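Putative isocitrate dehydrogenase, NAD-dependent (Methylococcus capsulatus, PDB 6LKY) probably catalyses the NAD-dependent, magnesium-requiring oxidative decarboxylation of isocitrate. Local coordinates at residues H128-D133 with A138-A143. The protein carries 1 engineered substitution. Sequence-based numbering, arbitrary orientation.
Sequences HFIKVD and AAESIA
H128 and I130 form hydrogen-bonded pairs with E140 and A138, and F129 with A139 the non-hydrogen-bonded pair between them; the axes of 128-132 and 138-143 run antiparallel, with 158° between their directions. They are the arms of a beta hairpin, and residues 138-143 also pair antiparallel with a strand of the second subunit, which carries the sheet across the dimer interface. Four backbone bonds fix the register: the straightest runs from E140 N to H128 O (2.9 Å), whereas I130 N reaches A138 O from above the carbonyl plane.

On the face bearing H128, I130, A138 and E140, the H128 and E140 side chains run side by side, pointing the same way, with ring and carboxylate planes 63° apart. E140 CG stands anti to its carbonyl carbon (chi1 -66°) and the chain runs extended beyond it; E140 CG meets I130 CD1 at 3.8 Å, and I142 of the second subunit packs on E140. Cutting E140 back to an alanine would probably leave I130 CD1 without the methylene it packs on and the H128 ring without its neighbouring carboxylate. Nearer the turn, I130 CB and A138 CB sit 4.2 Å apart.

On the other face C180 of the second subunit packs on both F129 and A139. There A138 O lies at the edge of the phenyl ring, and F129 CD1 approaches A139 CB at 4.0 Å.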
ATOM      1  N   HIS A 128      20.282   0.923 -11.216  1.00 19.40           N
ATOM      2  CA  HIS A 128      21.730   1.016 -11.128  1.00 20.74           C
ATOM      3  C   HIS A 128      22.113   1.745  -9.851  1.00 21.84           C
ATOM      4  O   HIS A 128      21.323   2.503  -9.292  1.00 19.83           O
ATOM      5  CB  HIS A 128      22.312   1.733 -12.345  1.00 18.09           C
ATOM      6  CG  HIS A 128      21.704   3.079 -12.601  1.00 24.82           C
ATOM      7  ND1 HIS A 128      22.301   4.257 -12.198  1.00 24.43           N
ATOM      8  CD2 HIS A 128      20.566   3.434 -13.239  1.00 18.74           C
ATOM      9  CE1 HIS A 128      21.547   5.278 -12.571  1.00 21.30           C
ATOM     10  NE2 HIS A 128      20.490   4.805 -13.208  1.00 25.29           N
ATOM     11  N   PHE A 129      23.340   1.493  -9.396  1.00 19.04           N
ATOM     12  CA  PHE A 129      23.976   2.336  -8.396  1.00 23.84           C
ATOM     13  C   PHE A 129      24.696   3.487  -9.089  1.00 23.82           C
ATOM     14  O   PHE A 129      25.087   3.386 -10.254  1.00 22.69           O
ATOM     15  CB  PHE A 129      24.988   1.551  -7.545  1.00 18.56           C
ATOM     16  CG  PHE A 129      24.393   0.409  -6.764  1.00 21.77           C
ATOM     17  CD1 PHE A 129      23.603   0.648  -5.643  1.00 22.23           C
ATOM     18  CD2 PHE A 129      24.642  -0.915  -7.139  1.00 21.19           C
ATOM     19  CE1 PHE A 129      23.055  -0.412  -4.911  1.00 19.53           C
ATOM     20  CE2 PHE A 129      24.118  -1.976  -6.403  1.00 20.62           C
ATOM     21  CZ  PHE A 129      23.322  -1.720  -5.284  1.00 21.12           C
ATOM     22  N   ILE A 130      24.822   4.602  -8.377  1.00 20.95           N
ATOM     23  CA  ILE A 130      25.771   5.656  -8.707  1.00 18.77           C
ATOM     24  C   ILE A 130      26.909   5.553  -7.694  1.00 24.82           C
ATOM     25  O   ILE A 130      26.702   5.734  -6.476  1.00 24.01           O
ATOM     26  CB  ILE A 130      25.125   7.050  -8.694  1.00 20.54           C
ATOM     27  CG1 ILE A 130      24.164   7.205  -9.868  1.00 23.30           C
ATOM     28  CG2 ILE A 130      26.181   8.138  -8.818  1.00 20.66           C
ATOM     29  CD1 ILE A 130      22.757   7.130  -9.477  1.00 26.73           C
ATOM     30  N   LYS A 131      28.102   5.285  -8.218  1.00 22.13           N
ATOM     31  CA  LYS A 131      29.292   4.963  -7.454  1.00 23.19           C
ATOM     32  C   LYS A 131      30.413   5.901  -7.855  1.00 25.61           C
ATOM     33  O   LYS A 131      30.474   6.369  -8.994  1.00 29.15           O
ATOM     34  CB  LYS A 131      29.785   3.535  -7.728  1.00 20.81           C
ATOM     35  CG  LYS A 131      28.809   2.417  -7.449  1.00 27.16           C
ATOM     36  CD  LYS A 131      29.507   1.051  -7.553  1.00 24.70           C
ATOM     37  CE  LYS A 131      28.546  -0.069  -7.204  1.00 36.11           C
ATOM     38  NZ  LYS A 131      29.241  -1.387  -7.081  1.00 39.07           N
ATOM     39  N   VAL A 132      31.323   6.153  -6.930  1.00 28.48           N
ATOM     40  CA  VAL A 132      32.660   6.575  -7.304  1.00 30.24           C
ATOM     41  C   VAL A 132      33.594   5.506  -6.765  1.00 26.44           C
ATOM     42  O   VAL A 132      33.631   5.246  -5.554  1.00 28.25           O
ATOM     43  CB  VAL A 132      33.000   8.010  -6.839  1.00 32.27           C
ATOM     44  CG1 VAL A 132      31.856   8.668  -6.082  1.00 25.39           C
ATOM     45  CG2 VAL A 132      34.335   8.106  -6.110  1.00 32.27           C
ATOM     46  N   ASP A 133      34.268   4.819  -7.684  1.00 27.20           N
ATOM     47  CA  ASP A 133      35.037   3.609  -7.393  1.00 30.86           C
ATOM     48  C   ASP A 133      34.070   2.618  -6.763  1.00 29.51           C
ATOM     49  O   ASP A 133      33.034   2.308  -7.376  1.00 28.76           O
ATOM     50  CB  ASP A 133      36.266   3.976  -6.546  1.00 22.25           C
ATOM     51  CG  ASP A 133      37.229   4.915  -7.279  1.00 29.45           C
ATOM     52  OD1 ASP A 133      37.153   5.037  -8.527  1.00 25.85           O
ATOM     53  OD2 ASP A 133      38.094   5.506  -6.606  1.00 35.90           O
ATOM     54  N   ALA A 138      24.571   6.804  -4.382  1.00 15.84           N
ATOM     55  CA  ALA A 138      23.140   6.882  -4.666  1.00 16.16           C
ATOM     56  C   ALA A 138      22.734   5.656  -5.475  1.00 17.92           C
ATOM     57  O   ALA A 138      23.574   4.840  -5.843  1.00 15.16           O
ATOM     58  CB  ALA A 138      22.780   8.181  -5.406  1.00 13.05           C
ATOM     59  N   ALA A 139      21.430   5.523  -5.727  1.00 15.18           N
ATOM     60  CA  ALA A 139      20.882   4.437  -6.540  1.00 18.98           C
ATOM     61  C   ALA A 139      19.632   4.940  -7.251  1.00 18.44           C
ATOM     62  O   ALA A 139      18.967   5.859  -6.766  1.00 16.61           O
ATOM     63  CB  ALA A 139      20.544   3.191  -5.709  1.00 13.72           C
ATOM     64  N   GLU A 140      19.315   4.329  -8.399  1.00 18.55           N
ATOM     65  CA  GLU A 140      18.127   4.674  -9.169  1.00 16.94           C
ATOM     66  C   GLU A 140      17.431   3.421  -9.669  1.00 22.26           C
ATOM     67  O   GLU A 140      18.066   2.411  -9.979  1.00 22.32           O
ATOM     68  CB  GLU A 140      18.462   5.579 -10.363  1.00 19.01           C
ATOM     69  CG  GLU A 140      18.952   6.940  -9.898  1.00 24.30           C
ATOM     70  CD  GLU A 140      19.135   7.917 -11.018  1.00 28.77           C
ATOM     71  OE1 GLU A 140      19.300   9.122 -10.718  1.00 30.33           O
ATOM     72  OE2 GLU A 140      19.120   7.480 -12.189  1.00 26.87           O
ATOM     73  N   SER A 141      16.104   3.508  -9.741  1.00 20.62           N
ATOM     74  CA  SER A 141      15.244   2.455 -10.258  1.00 23.77           C
ATOM     75  C   SER A 141      14.250   3.092 -11.208  1.00 24.83           C
ATOM     76  O   SER A 141      13.690   4.153 -10.910  1.00 21.05           O
ATOM     77  CB  SER A 141      14.498   1.724  -9.131  1.00 20.16           C
ATOM     78  OG  SER A 141      15.397   1.024  -8.280  1.00 24.94           O
ATOM     79  N   ILE A 142      14.030   2.453 -12.348  1.00 20.55           N
ATOM     80  CA  ILE A 142      13.225   3.029 -13.414  1.00 22.26           C
ATOM     81  C   ILE A 142      11.940   2.225 -13.536  1.00 20.70           C
ATOM     82  O   ILE A 142      11.979   1.008 -13.737  1.00 24.42           O
ATOM     83  CB  ILE A 142      14.009   3.057 -14.737  1.00 28.18           C
ATOM     84  CG1 ILE A 142      15.276   3.914 -14.568  1.00 22.82           C
ATOM     85  CG2 ILE A 142      13.127   3.555 -15.899  1.00 27.82           C
ATOM     86  CD1 ILE A 142      16.010   4.192 -15.862  1.00 24.40           C
ATOM     87  N   ALA A 143      10.800   2.892 -13.416  1.00 19.53           N
ATOM     88  CA  ALA A 143       9.521   2.275 -13.757  1.00 20.26           C
ATOM     89  C   ALA A 143       9.233   2.503 -15.237  1.00 21.91           C
ATOM     90  O   ALA A 143       9.437   3.604 -15.751  1.00 22.60           O
ATOM     91  CB  ALA A 143       8.400   2.840 -12.889  1.00 13.23           C
TER